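Local coordinates for Myo-inositol 2-dehydrogenase (Lactobacillus plantarum WCFS1, PDB 3CEA), which probably catalyses the NAD-dependent oxidation of myo-inositol at its 2-position, binding the dinucleotide on a Rossmann fold, at residues V78-F83 with T175-G180; E168-F173 with F183-I188; I14-L19 with L47-N52. All blocks are in the same frame, centred on the assembly; numbering follows the deposited sequence.

Contact 1: V78-F83 with T175-G180; sequences VAPTPF and TEADSG. With NAD (nicotinamide-adenine-dinucleotide), chain E.
P80 and A177 meet methylene to methyl, CB to CB at 3.8 Å, each pointing its first side-chain carbon at the other segment. The pyrrolidine ring of P80 has two working sides: CB is turned to A177, while CD and CG lean on the adenine, CD coming within 3.2 Å of C8A of NAD. Next along, P82 brings its CD to 3.5 Å from the backbone O of D178, a C-H group laid against a carbonyl oxygen. The carboxylate of D178 heads off from there and takes a weak bond from the amide of G180 within its own loop.

Other groups of 78-83 meet the dinucleotide. In T81, OG1 stands anti to the carbonyl carbon (chi1 -52°), which sets it beside the nicotinamide ribose; T81 OG1 and O3D of NAD are hydrogen-bonded at 3.1 Å, and either could be the donor. O3D itself donates to the carbonyl O of A79 at 3.0 Å, and that carbonyl also takes a bond from H84. F83 offers a ring face to the other end of the cofactor: the amino nitrogen N6A of NAD lies 3.5 Å above the plane, over the ring centre. The turn is pinned by F83 N bonding to P80 O.

Here the loop that follows strand 74-77 of the Rossmann domain meets the loop that leaves helix 167-176 in the C-terminal domain. Between the segments the chemistry is nonpolar packing, two prolines against an alanine and the D178 carbonyl, whereas T81 OG1 and A79 O bond to O3D of NAD; one short loop thus packs on the second domain while it binds the cofactor.

Contact 2: E168-F173 with F183-I188; sequences ESFTKF and FVDMNI. With NAD (nicotinamide-adenine-dinucleotide), chain E.
D185 reaches out from helix 182-198 to the rings of F173 and F170 on helix 167-176, and it has the largest share of the buried surface, a little over half. Its chi1 of -162° turns CG away from its own backbone N and carries the carboxylate toward the two rings. D185 OD2 lies 3.7 Å from CE2 of F173, with OD1 of D185 scarcely farther from that same carbon; the carboxylate approaches this ring obliquely, the two planes 26° apart. Toward F170 the oxygen comes in at the ring edge, near its plane, with D185 OD2 4.2 Å from F170 CE1.

F173 spans the space between carboxylate and cofactor. Its CD1, on the far side of the ring from CE2, is 3.4 Å from O3, the oxygen bridging the two phosphates of NAD. R244 holds OD2 of D185 by a salt bridge and also makes a cation-pi contact with F170, while K102 forms a long, weak ion pair with OD1.

A buried acidic group thus meets the C-H edge of F170, whose hydrogens carry a slight positive charge, and lies obliquely to F173, the ring that separates it from the pyrophosphate.

Contact 3: I14-L19 with L47-N52; sequences IGLGRL and LEWAKN. With NAD (nicotinamide-adenine-dinucleotide), chain E.
L16 supplies the apolar packing against helix 44-52, dividing its two methyls among three residues. CD1 of L16 sits 4.0 Å from CB of A50 and also faces the end of L47. The other methyl comes up to the indole of W49 at the ring edge, near its plane, with L16 CD2 4.5 Å from W49 CZ3.

The hydrogen bonds to NAD come from backbone amides. L16 N donates to O3B of NAD, on the adenine ribose, at 3.2 Å. R18 N reaches the phosphate oxygen O1A of NAD at 3.0 Å. L19 N serves the second phosphate through O1N of NAD, in a nearly straight bond (178°). G15, G17 and G20 fit the GxGxxG pattern of the Rossmann dinucleotide fold, where the turn from strand 9-14 into helix 20-29 wraps the pyrophosphate. At G17 a side chain has no room, since a CB would lie 1.9 Å from O5B of NAD.

Charge enters with R18. A bend at chi3 (59°) curls the chain round O2N of NAD, with NH1 at a doubtfully short 2.5 Å from it, and the guanidinium also makes a cation-pi contact with F173 of the C-terminal domain. With an alanine here, O2N of NAD would probably lose its neighbouring positive charge and the F173 ring its cation-pi partner.

Van der Waals contact continues at L19, whose CG is anti to the backbone N (chi1 -176°); this carries L19 CD2 to 3.5 Å from C2N of NAD, in the nicotinamide ring.

In the fold
From the N terminus, contact 3 is first to close: 14-19 runs from the last residue of strand 9-14 into the loop before helix 20-29, the chain passes through that helix and strand 34-40, and helix 44-52 returns to it within the Rossmann domain. Contact 1 opens only later, at 78-83, and stays open over 91 residues. Before it closes at 175-180, contact 2 has opened at 168-173; contact 2 then closes at 183-188, so the two cross, sharing helix 167-176 and touching through S179 and F173. V78 and I14 join contact 1 to contact 3 by a probable backbone hydrogen bond. Contact 1 ties the two domains, contact 2 joins two helices of the C-terminal domain, and all three touch NAD.

Contact 1: V78-F83 with T175-G180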
loop_
_atom_site.group_PDB
_atom_site.type_symbol
_atom_site.label_atom_id
_atom_site.label_comp_id
_atom_site.label_asym_id
_atom_site.label_seq_id
_atom_site.Cartn_x
_atom_site.Cartn_y
_atom_site.Cartn_z
ATOM N N VAL A 78 -28.431 18.281 17.092
ATOM C CA VAL A 78 -26.974 18.167 17.097
ATOM C C VAL A 78 -26.409 19.041 18.228
ATOM O O VAL A 78 -25.359 19.679 18.086
ATOM C CB VAL A 78 -26.354 18.567 15.729
ATOM C CG1 VAL A 78 -24.998 17.893 15.545
ATOM C CG2 VAL A 78 -27.282 18.193 14.576
ATOM N N ALA A 79 -27.136 19.075 19.342
ATOM C CA ALA A 79 -26.677 19.710 20.573
ATOM C C ALA A 79 -25.925 18.662 21.398
ATOM O O ALA A 79 -25.981 17.479 21.066
ATOM C CB ALA A 79 -27.864 20.266 21.348
ATOM N N PRO A 80 -25.207 19.081 22.463
ATOM C CA PRO A 80 -24.476 18.125 23.309
ATOM C C PRO A 80 -25.351 17.000 23.869
ATOM O O PRO A 80 -26.561 17.169 24.023
ATOM C CB PRO A 80 -23.946 18.998 24.450
ATOM C CG PRO A 80 -23.858 20.359 23.871
ATOM C CD PRO A 80 -25.015 20.468 22.927
ATOM N N THR A 81 -24.718 15.872 24.185
ATOM C CA THR A 81 -25.402 14.647 24.621
ATOM C C THR A 81 -26.356 14.784 25.827
ATOM O O THR A 81 -27.450 14.214 25.795
ATOM C CB THR A 81 -24.390 13.497 24.859
ATOM O OG1 THR A 81 -23.561 13.354 23.701
ATOM C CG2 THR A 81 -25.101 12.181 25.118
ATOM N N PRO A 82 -25.954 15.519 26.892
ATOM C CA PRO A 82 -26.869 15.649 28.034
ATOM C C PRO A 82 -28.246 16.233 27.691
ATOM O O PRO A 82 -29.227 15.919 28.369
ATOM C CB PRO A 82 -26.114 16.592 28.981
ATOM C CG PRO A 82 -24.687 16.396 28.639
ATOM C CD PRO A 82 -24.682 16.222 27.149
ATOM N N PHE A 83 -28.309 17.059 26.648
ATOM C CA PHE A 83 -29.550 17.736 26.257
ATOM C C PHE A 83 -30.429 16.913 25.311
ATOM O O PHE A 83 -31.565 17.290 25.032
ATOM C CB PHE A 83 -29.243 19.101 25.635
ATOM C CG PHE A 83 -28.585 20.064 26.579
ATOM C CD1 PHE A 83 -29.343 20.784 27.499
ATOM C CD2 PHE A 83 -27.207 20.258 26.545
ATOM C CE1 PHE A 83 -28.738 21.681 28.379
ATOM C CE2 PHE A 83 -26.591 21.154 27.420
ATOM C CZ PHE A 83 -27.360 21.867 28.339
ATOM N N THR A 175 -15.354 20.244 28.035
ATOM C CA THR A 175 -15.367 21.080 29.238
ATOM C C THR A 175 -16.731 21.754 29.407
ATOM O O THR A 175 -17.220 21.912 30.528
ATOM C CB THR A 175 -14.227 22.129 29.232
ATOM O OG1 THR A 175 -12.974 21.472 28.997
ATOM C CG2 THR A 175 -14.152 22.873 30.564
ATOM N N GLU A 176 -17.346 22.129 28.286
ATOM C CA GLU A 176 -18.656 22.781 28.299
ATOM C C GLU A 176 -19.798 21.817 28.634
ATOM O O GLU A 176 -20.843 22.237 29.141
ATOM C CB GLU A 176 -18.925 23.487 26.967
ATOM C CG GLU A 176 -18.140 24.784 26.786
ATOM C CD GLU A 176 -18.365 25.434 25.430
ATOM O OE1 GLU A 176 -18.607 24.705 24.442
ATOM O OE2 GLU A 176 -18.289 26.680 25.353
ATOM N N ALA A 177 -19.593 20.531 28.347
ATOM C CA ALA A 177 -20.592 19.499 28.622
ATOM C C ALA A 177 -19.953 18.132 28.863
ATOM O O ALA A 177 -18.855 17.856 28.380
ATOM C CB ALA A 177 -21.608 19.419 27.478
ATOM N N ASP A 178 -20.655 17.291 29.619
ATOM C CA ASP A 178 -20.264 15.902 29.833
ATOM C C ASP A 178 -20.383 15.146 28.506
ATOM O O ASP A 178 -21.478 15.026 27.950
ATOM C CB ASP A 178 -21.171 15.276 30.902
ATOM C CG ASP A 178 -20.622 13.970 31.477
ATOM O OD1 ASP A 178 -19.787 13.296 30.834
ATOM O OD2 ASP A 178 -21.053 13.608 32.592
ATOM N N SER A 179 -19.251 14.663 27.994
ATOM C CA SER A 179 -19.239 13.864 26.764
ATOM C C SER A 179 -19.606 12.408 27.052
ATOM O O SER A 179 -20.083 11.690 26.168
ATOM C CB SER A 179 -17.878 13.939 26.071
ATOM O OG SER A 179 -16.917 13.137 26.732
ATOM N N GLY A 180 -19.374 11.989 28.294
ATOM C CA GLY A 180 -19.673 10.631 28.733
ATOM C C GLY A 180 -18.454 9.734 28.781
ATOM O O GLY A 180 -18.574 8.528 29.003
HETATM P PA NAD E . -20.187 21.187 19.650
HETATM O O1A NAD E . -19.137 21.444 18.638
HETATM O O2A NAD E . -19.755 21.595 21.006
HETATM O O5B NAD E . -21.541 21.936 19.208
HETATM C C5B NAD E . -22.636 22.040 20.095
HETATM C C4B NAD E . -23.628 23.077 19.572
HETATM O O4B NAD E . -24.858 22.988 20.270
HETATM C C3B NAD E . -23.118 24.498 19.748
HETATM O O3B NAD E . -23.324 25.178 18.535
HETATM C C2B NAD E . -23.983 25.091 20.843
HETATM O O2B NAD E . -24.262 26.457 20.631
HETATM C C1B NAD E . -25.248 24.251 20.776
HETATM N N9A NAD E . -25.879 24.109 22.102
HETATM C C8A NAD E . -25.282 23.679 23.262
HETATM N N7A NAD E . -26.201 23.684 24.255
HETATM C C5A NAD E . -27.376 24.117 23.745
HETATM C C6A NAD E . -28.626 24.313 24.321
HETATM N N6A NAD E . -28.872 23.828 25.533
HETATM N N1A NAD E . -29.669 24.774 23.537
HETATM C C2A NAD E . -29.469 25.038 22.191
HETATM N N3A NAD E . -28.222 24.841 21.626
HETATM C C4A NAD E . -27.191 24.387 22.391
HETATM O O3 NAD E . -20.589 19.627 19.656
HETATM P PN NAD E . -20.531 18.727 18.320
HETATM O O1N NAD E . -21.051 19.514 17.176
HETATM O O2N NAD E . -19.189 18.115 18.266
HETATM O O5D NAD E . -21.552 17.521 18.615
HETATM C C5D NAD E . -22.859 17.710 19.103
HETATM C C4D NAD E . -23.508 16.336 19.242
HETATM O O4D NAD E . -23.209 15.540 18.108
HETATM C C3D NAD E . -23.006 15.592 20.470
HETATM O O3D NAD E . -24.112 15.102 21.192
HETATM C C2D NAD E . -22.175 14.451 19.917
HETATM O O2D NAD E . -22.344 13.266 20.657
HETATM C C1D NAD E . -22.676 14.284 18.489
HETATM N N1N NAD E . -21.595 13.864 17.574
HETATM C C2N NAD E . -21.799 12.773 16.767
HETATM C C3N NAD E . -20.798 12.342 15.891
HETATM C C7N NAD E . -21.068 11.263 14.881
HETATM O O7N NAD E . -19.971 10.564 14.341
HETATM N N7N NAD E . -22.324 10.985 14.517
HETATM C C4N NAD E . -19.588 13.030 15.843
HETATM C C5N NAD E . -19.388 14.136 16.666
HETATM C C6N NAD E . -20.403 14.544 17.530
#

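Contact 2: E168-F173 with F183-I188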
loop_
_atom_site.group_PDB
_atom_site.type_symbol
_atom_site.label_atom_id
_atom_site.label_comp_id
_atom_site.label_asym_id
_atom_site.label_seq_id
_atom_site.Cartn_x
_atom_site.Cartn_y
_atom_site.Cartn_z
ATOM N N GLU A 168 -7.805 20.859 20.872
ATOM C CA GLU A 168 -8.389 22.120 21.331
ATOM C C GLU A 168 -9.917 22.117 21.207
ATOM O O GLU A 168 -10.625 22.477 22.152
ATOM C CB GLU A 168 -7.778 23.304 20.573
ATOM C CG GLU A 168 -8.131 24.669 21.156
ATOM C CD GLU A 168 -7.493 25.825 20.400
ATOM O OE1 GLU A 168 -6.328 25.696 19.962
ATOM O OE2 GLU A 168 -8.157 26.873 20.257
ATOM N N SER A 169 -10.410 21.696 20.043
ATOM C CA SER A 169 -11.849 21.634 19.768
ATOM C C SER A 169 -12.582 20.549 20.557
ATOM O O SER A 169 -13.792 20.651 20.768
ATOM C CB SER A 169 -12.114 21.467 18.268
ATOM O OG SER A 169 -11.273 20.475 17.706
ATOM N N PHE A 170 -11.862 19.510 20.980
ATOM C CA PHE A 170 -12.454 18.490 21.843
ATOM C C PHE A 170 -12.550 18.965 23.292
ATOM O O PHE A 170 -13.567 18.742 23.951
ATOM C CB PHE A 170 -11.695 17.158 21.787
ATOM C CG PHE A 170 -12.012 16.251 22.947
ATOM C CD1 PHE A 170 -13.192 15.513 22.967
ATOM C CD2 PHE A 170 -11.155 16.174 24.042
ATOM C CE1 PHE A 170 -13.502 14.698 24.050
ATOM C CE2 PHE A 170 -11.458 15.361 25.126
ATOM C CZ PHE A 170 -12.632 14.619 25.128
ATOM N N THR A 171 -11.481 19.589 23.790
ATOM C CA THR A 171 -11.448 20.100 25.161
ATOM C C THR A 171 -12.601 21.088 25.385
ATOM O O THR A 171 -13.302 21.011 26.395
ATOM C CB THR A 171 -10.076 20.734 25.503
ATOM O OG1 THR A 171 -9.034 19.779 25.262
ATOM C CG2 THR A 171 -10.015 21.166 26.962
ATOM N N LYS A 172 -12.795 21.992 24.423
ATOM C CA LYS A 172 -13.940 22.909 24.387
ATOM C C LYS A 172 -15.258 22.138 24.480
ATOM O O LYS A 172 -16.126 22.468 25.287
ATOM C CB LYS A 172 -13.901 23.720 23.084
ATOM C CG LYS A 172 -15.086 24.650 22.837
ATOM C CD LYS A 172 -14.765 26.081 23.233
ATOM C CE LYS A 172 -15.600 27.075 22.438
ATOM N NZ LYS A 172 -17.001 27.178 22.931
ATOM N N PHE A 173 -15.378 21.103 23.652
ATOM C CA PHE A 173 -16.558 20.244 23.574
ATOM C C PHE A 173 -16.814 19.484 24.878
ATOM O O PHE A 173 -17.967 19.300 25.273
ATOM C CB PHE A 173 -16.392 19.283 22.382
ATOM C CG PHE A 173 -17.314 18.088 22.401
ATOM C CD1 PHE A 173 -18.644 18.205 22.000
ATOM C CD2 PHE A 173 -16.837 16.834 22.782
ATOM C CE1 PHE A 173 -19.491 17.097 22.003
ATOM C CE2 PHE A 173 -17.675 15.720 22.788
ATOM C CZ PHE A 173 -19.004 15.851 22.396
ATOM N N PHE A 183 -15.043 5.958 25.938
ATOM C CA PHE A 183 -15.736 4.775 25.418
ATOM C C PHE A 183 -17.110 5.126 24.857
ATOM O O PHE A 183 -17.542 4.552 23.858
ATOM C CB PHE A 183 -15.879 3.695 26.498
ATOM C CG PHE A 183 -14.577 3.086 26.936
ATOM C CD1 PHE A 183 -13.948 2.113 26.162
ATOM C CD2 PHE A 183 -13.984 3.471 28.136
ATOM C CE1 PHE A 183 -12.745 1.540 26.573
ATOM C CE2 PHE A 183 -12.781 2.904 28.553
ATOM C CZ PHE A 183 -12.162 1.934 27.769
ATOM N N VAL A 184 -17.790 6.066 25.510
ATOM C CA VAL A 184 -19.110 6.513 25.074
ATOM C C VAL A 184 -19.012 7.415 23.838
ATOM O O VAL A 184 -19.778 7.255 22.884
ATOM C CB VAL A 184 -19.884 7.215 26.225
ATOM C CG1 VAL A 184 -21.093 7.988 25.701
ATOM C CG2 VAL A 184 -20.318 6.197 27.267
ATOM N N ASP A 185 -18.060 8.345 23.855
ATOM C CA ASP A 185 -17.912 9.313 22.774
ATOM C C ASP A 185 -17.290 8.704 21.514
ATOM O O ASP A 185 -17.806 8.901 20.414
ATOM C CB ASP A 185 -17.111 10.532 23.243
ATOM C CG ASP A 185 -17.289 11.735 22.329
ATOM O OD1 ASP A 185 -18.444 12.050 21.960
ATOM O OD2 ASP A 185 -16.270 12.374 21.986
HETATM N N MSE A 186 -16.190 7.970 21.672
HETATM C CA MSE A 186 -15.524 7.346 20.532
HETATM C C MSE A 186 -16.056 5.953 20.191
HETATM O O MSE A 186 -16.610 5.741 19.110
HETATM C CB MSE A 186 -14.006 7.276 20.739
HETATM C CG MSE A 186 -13.230 8.516 20.328
HETATM SE SE MSE A 186 -13.562 9.234 18.517
HETATM C CE MSE A 186 -14.180 7.635 17.529
ATOM N N ASN A 187 -15.895 5.019 21.125
ATOM C CA ASN A 187 -16.040 3.589 20.844
ATOM C C ASN A 187 -17.451 3.074 20.555
ATOM O O ASN A 187 -17.613 1.958 20.055
ATOM C CB ASN A 187 -15.401 2.773 21.971
ATOM C CG ASN A 187 -13.903 2.985 22.059
ATOM O OD1 ASN A 187 -13.384 3.410 23.092
ATOM N ND2 ASN A 187 -13.201 2.704 20.963
ATOM N N ILE A 188 -18.458 3.892 20.858
ATOM C CA ILE A 188 -19.867 3.527 20.676
ATOM C C ILE A 188 -20.192 3.122 19.232
ATOM O O ILE A 188 -21.019 2.235 19.001
ATOM C CB ILE A 188 -20.810 4.668 21.160
ATOM C CG1 ILE A 188 -22.231 4.146 21.394
ATOM C CG2 ILE A 188 -20.783 5.861 20.200
ATOM C CD1 ILE A 188 -23.138 5.119 22.117
HETATM P PA NAD E . -20.187 21.187 19.650
HETATM O O1A NAD E . -19.137 21.444 18.638
HETATM O O2A NAD E . -19.755 21.595 21.006
HETATM O O5B NAD E . -21.541 21.936 19.208
HETATM C C5B NAD E . -22.636 22.040 20.095
HETATM C C4B NAD E . -23.628 23.077 19.572
HETATM O O4B NAD E . -24.858 22.988 20.270
HETATM C C3B NAD E . -23.118 24.498 19.748
HETATM O O3B NAD E . -23.324 25.178 18.535
HETATM C C2B NAD E . -23.983 25.091 20.843
HETATM O O2B NAD E . -24.262 26.457 20.631
HETATM C C1B NAD E . -25.248 24.251 20.776
HETATM N N9A NAD E . -25.879 24.109 22.102
HETATM C C8A NAD E . -25.282 23.679 23.262
HETATM N N7A NAD E . -26.201 23.684 24.255
HETATM C C5A NAD E . -27.376 24.117 23.745
HETATM C C6A NAD E . -28.626 24.313 24.321
HETATM N N6A NAD E . -28.872 23.828 25.533
HETATM N N1A NAD E . -29.669 24.774 23.537
HETATM C C2A NAD E . -29.469 25.038 22.191
HETATM N N3A NAD E . -28.222 24.841 21.626
HETATM C C4A NAD E . -27.191 24.387 22.391
HETATM O O3 NAD E . -20.589 19.627 19.656
HETATM P PN NAD E . -20.531 18.727 18.320
HETATM O O1N NAD E . -21.051 19.514 17.176
HETATM O O2N NAD E . -19.189 18.115 18.266
HETATM O O5D NAD E . -21.552 17.521 18.615
HETATM C C5D NAD E . -22.859 17.710 19.103
HETATM C C4D NAD E . -23.508 16.336 19.242
HETATM O O4D NAD E . -23.209 15.540 18.108
HETATM C C3D NAD E . -23.006 15.592 20.470
HETATM O O3D NAD E . -24.112 15.102 21.192
HETATM C C2D NAD E . -22.175 14.451 19.917
HETATM O O2D NAD E . -22.344 13.266 20.657
HETATM C C1D NAD E . -22.676 14.284 18.489
HETATM N N1N NAD E . -21.595 13.864 17.574
HETATM C C2N NAD E . -21.799 12.773 16.767
HETATM C C3N NAD E . -20.798 12.342 15.891
HETATM C C7N NAD E . -21.068 11.263 14.881
HETATM O O7N NAD E . -19.971 10.564 14.341
HETATM N N7N NAD E . -22.324 10.985 14.517
HETATM C C4N NAD E . -19.588 13.030 15.843
HETATM C C5N NAD E . -19.388 14.136 16.666
HETATM C C6N NAD E . -20.403 14.544 17.530
#

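Contact 3: I14-L19 with L47-N52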
loop_
_atom_site.group_PDB
_atom_site.type_symbol
_atom_site.label_atom_id
_atom_site.label_comp_id
_atom_site.label_asym_id
_atom_site.label_seq_id
_atom_site.Cartn_x
_atom_site.Cartn_y
_atom_site.Cartn_z
ATOM N N ILE A 14 -31.013 22.047 15.936
ATOM C CA ILE A 14 -30.417 22.516 17.181
ATOM C C ILE A 14 -28.933 22.166 17.151
ATOM O O ILE A 14 -28.568 21.018 16.908
ATOM C CB ILE A 14 -31.086 21.902 18.434
ATOM C CG1 ILE A 14 -32.611 22.055 18.372
ATOM C CG2 ILE A 14 -30.528 22.549 19.704
ATOM C CD1 ILE A 14 -33.365 21.192 19.371
ATOM N N GLY A 15 -28.088 23.168 17.381
ATOM C CA GLY A 15 -26.642 22.977 17.402
ATOM C C GLY A 15 -26.004 23.181 16.043
ATOM O O GLY A 15 -26.441 22.596 15.047
ATOM N N LEU A 16 -24.970 24.018 16.006
ATOM C CA LEU A 16 -24.243 24.310 14.771
ATOM C C LEU A 16 -22.729 24.217 14.974
ATOM O O LEU A 16 -21.962 24.942 14.338
ATOM C CB LEU A 16 -24.634 25.690 14.227
ATOM C CG LEU A 16 -26.092 25.945 13.819
ATOM C CD1 LEU A 16 -26.316 27.424 13.544
ATOM C CD2 LEU A 16 -26.507 25.104 12.614
ATOM N N GLY A 17 -22.310 23.312 15.856
ATOM C CA GLY A 17 -20.898 23.138 16.186
ATOM C C GLY A 17 -20.141 22.294 15.179
ATOM O O GLY A 17 -20.367 22.400 13.974
ATOM N N ARG A 18 -19.246 21.447 15.686
ATOM C CA ARG A 18 -18.380 20.598 14.857
ATOM C C ARG A 18 -19.151 19.761 13.833
ATOM O O ARG A 18 -18.735 19.644 12.674
ATOM C CB ARG A 18 -17.521 19.687 15.743
ATOM C CG ARG A 18 -16.409 20.419 16.485
ATOM C CD ARG A 18 -16.015 19.729 17.789
ATOM N NE ARG A 18 -15.551 18.354 17.594
ATOM C CZ ARG A 18 -16.021 17.294 18.249
ATOM N NH1 ARG A 18 -16.969 17.432 19.168
ATOM N NH2 ARG A 18 -15.527 16.088 17.999
ATOM N N LEU A 19 -20.270 19.186 14.265
ATOM C CA LEU A 19 -21.101 18.377 13.381
ATOM C C LEU A 19 -22.315 19.150 12.873
ATOM O O LEU A 19 -22.730 18.980 11.723
ATOM C CB LEU A 19 -21.526 17.078 14.072
ATOM C CG LEU A 19 -22.331 16.063 13.253
ATOM C CD1 LEU A 19 -21.655 15.712 11.927
ATOM C CD2 LEU A 19 -22.568 14.824 14.069
ATOM N N LEU A 47 -25.216 31.479 14.644
ATOM C CA LEU A 47 -26.570 31.807 14.204
ATOM C C LEU A 47 -26.562 32.854 13.091
ATOM O O LEU A 47 -27.363 32.774 12.155
ATOM C CB LEU A 47 -27.427 32.276 15.385
ATOM C CG LEU A 47 -27.745 31.254 16.484
ATOM C CD1 LEU A 47 -28.333 31.948 17.705
ATOM C CD2 LEU A 47 -28.680 30.160 15.978
ATOM N N GLU A 48 -25.657 33.828 13.199
ATOM C CA GLU A 48 -25.458 34.831 12.152
ATOM C C GLU A 48 -24.977 34.181 10.861
ATOM O O GLU A 48 -25.402 34.567 9.770
ATOM C CB GLU A 48 -24.453 35.894 12.599
ATOM C CG GLU A 48 -25.001 36.897 13.603
ATOM C CD GLU A 48 -23.961 37.910 14.050
ATOM O OE1 GLU A 48 -22.775 37.534 14.196
ATOM O OE2 GLU A 48 -24.332 39.084 14.261
ATOM N N TRP A 49 -24.092 33.195 11.003
ATOM C CA TRP A 49 -23.591 32.402 9.881
ATOM C C TRP A 49 -24.723 31.652 9.173
ATOM O O TRP A 49 -24.752 31.585 7.943
ATOM C CB TRP A 49 -22.510 31.425 10.362
ATOM C CG TRP A 49 -22.122 30.383 9.348
ATOM C CD1 TRP A 49 -21.327 30.560 8.250
ATOM C CD2 TRP A 49 -22.510 29.004 9.343
ATOM N NE1 TRP A 49 -21.200 29.380 7.561
ATOM C CE2 TRP A 49 -21.916 28.407 8.209
ATOM C CE3 TRP A 49 -23.306 28.214 10.184
ATOM C CZ2 TRP A 49 -22.089 27.055 7.894
ATOM C CZ3 TRP A 49 -23.478 26.867 9.870
ATOM C CH2 TRP A 49 -22.870 26.303 8.734
ATOM N N ALA A 50 -25.651 31.102 9.956
ATOM C CA ALA A 50 -26.808 30.389 9.417
ATOM C C ALA A 50 -27.714 31.302 8.593
ATOM O O ALA A 50 -28.183 30.913 7.523
ATOM C CB ALA A 50 -27.591 29.721 10.539
ATOM N N LYS A 51 -27.946 32.518 9.089
ATOM C CA LYS A 51 -28.761 33.508 8.384
ATOM C C LYS A 51 -28.070 34.074 7.140
ATOM O O LYS A 51 -28.650 34.082 6.054
ATOM C CB LYS A 51 -29.163 34.653 9.322
ATOM C CG LYS A 51 -30.276 34.311 10.302
ATOM C CD LYS A 51 -30.821 35.561 10.983
ATOM N N ASN A 52 -26.830 34.535 7.306
ATOM C CA ASN A 52 -26.115 35.257 6.248
ATOM C C ASN A 52 -25.511 34.379 5.154
ATOM O O ASN A 52 -25.535 34.749 3.977
ATOM C CB ASN A 52 -25.035 36.165 6.849
ATOM C CG ASN A 52 -25.608 37.213 7.790
ATOM O OD1 ASN A 52 -26.601 37.874 7.477
ATOM N ND2 ASN A 52 -24.978 37.373 8.948
HETATM P PA NAD E . -20.187 21.187 19.650
HETATM O O1A NAD E . -19.137 21.444 18.638
HETATM O O2A NAD E . -19.755 21.595 21.006
HETATM O O5B NAD E . -21.541 21.936 19.208
HETATM C C5B NAD E . -22.636 22.040 20.095
HETATM C C4B NAD E . -23.628 23.077 19.572
HETATM O O4B NAD E . -24.858 22.988 20.270
HETATM C C3B NAD E . -23.118 24.498 19.748
HETATM O O3B NAD E . -23.324 25.178 18.535
HETATM C C2B NAD E . -23.983 25.091 20.843
HETATM O O2B NAD E . -24.262 26.457 20.631
HETATM C C1B NAD E . -25.248 24.251 20.776
HETATM N N9A NAD E . -25.879 24.109 22.102
HETATM C C8A NAD E . -25.282 23.679 23.262
HETATM N N7A NAD E . -26.201 23.684 24.255
HETATM C C5A NAD E . -27.376 24.117 23.745
HETATM C C6A NAD E . -28.626 24.313 24.321
HETATM N N6A NAD E . -28.872 23.828 25.533
HETATM N N1A NAD E . -29.669 24.774 23.537
HETATM C C2A NAD E . -29.469 25.038 22.191
HETATM N N3A NAD E . -28.222 24.841 21.626
HETATM C C4A NAD E . -27.191 24.387 22.391
HETATM O O3 NAD E . -20.589 19.627 19.656
HETATM P PN NAD E . -20.531 18.727 18.320
HETATM O O1N NAD E . -21.051 19.514 17.176
HETATM O O2N NAD E . -19.189 18.115 18.266
HETATM O O5D NAD E . -21.552 17.521 18.615
HETATM C C5D NAD E . -22.859 17.710 19.103
HETATM C C4D NAD E . -23.508 16.336 19.242
HETATM O O4D NAD E . -23.209 15.540 18.108
HETATM C C3D NAD E . -23.006 15.592 20.470
HETATM O O3D NAD E . -24.112 15.102 21.192
HETATM C C2D NAD E . -22.175 14.451 19.917
HETATM O O2D NAD E . -22.344 13.266 20.657
HETATM C C1D NAD E . -22.676 14.284 18.489
HETATM N N1N NAD E . -21.595 13.864 17.574
HETATM C C2N NAD E . -21.799 12.773 16.767
HETATM C C3N NAD E . -20.798 12.342 15.891
HETATM C C7N NAD E . -21.068 11.263 14.881
HETATM O O7N NAD E . -19.971 10.564 14.341
HETATM N N7N NAD E . -22.324 10.985 14.517
HETATM C C4N NAD E . -19.588 13.030 15.843
HETATM C C5N NAD E . -19.388 14.136 16.666
HETATM C C6N NAD E . -20.403 14.544 17.530
#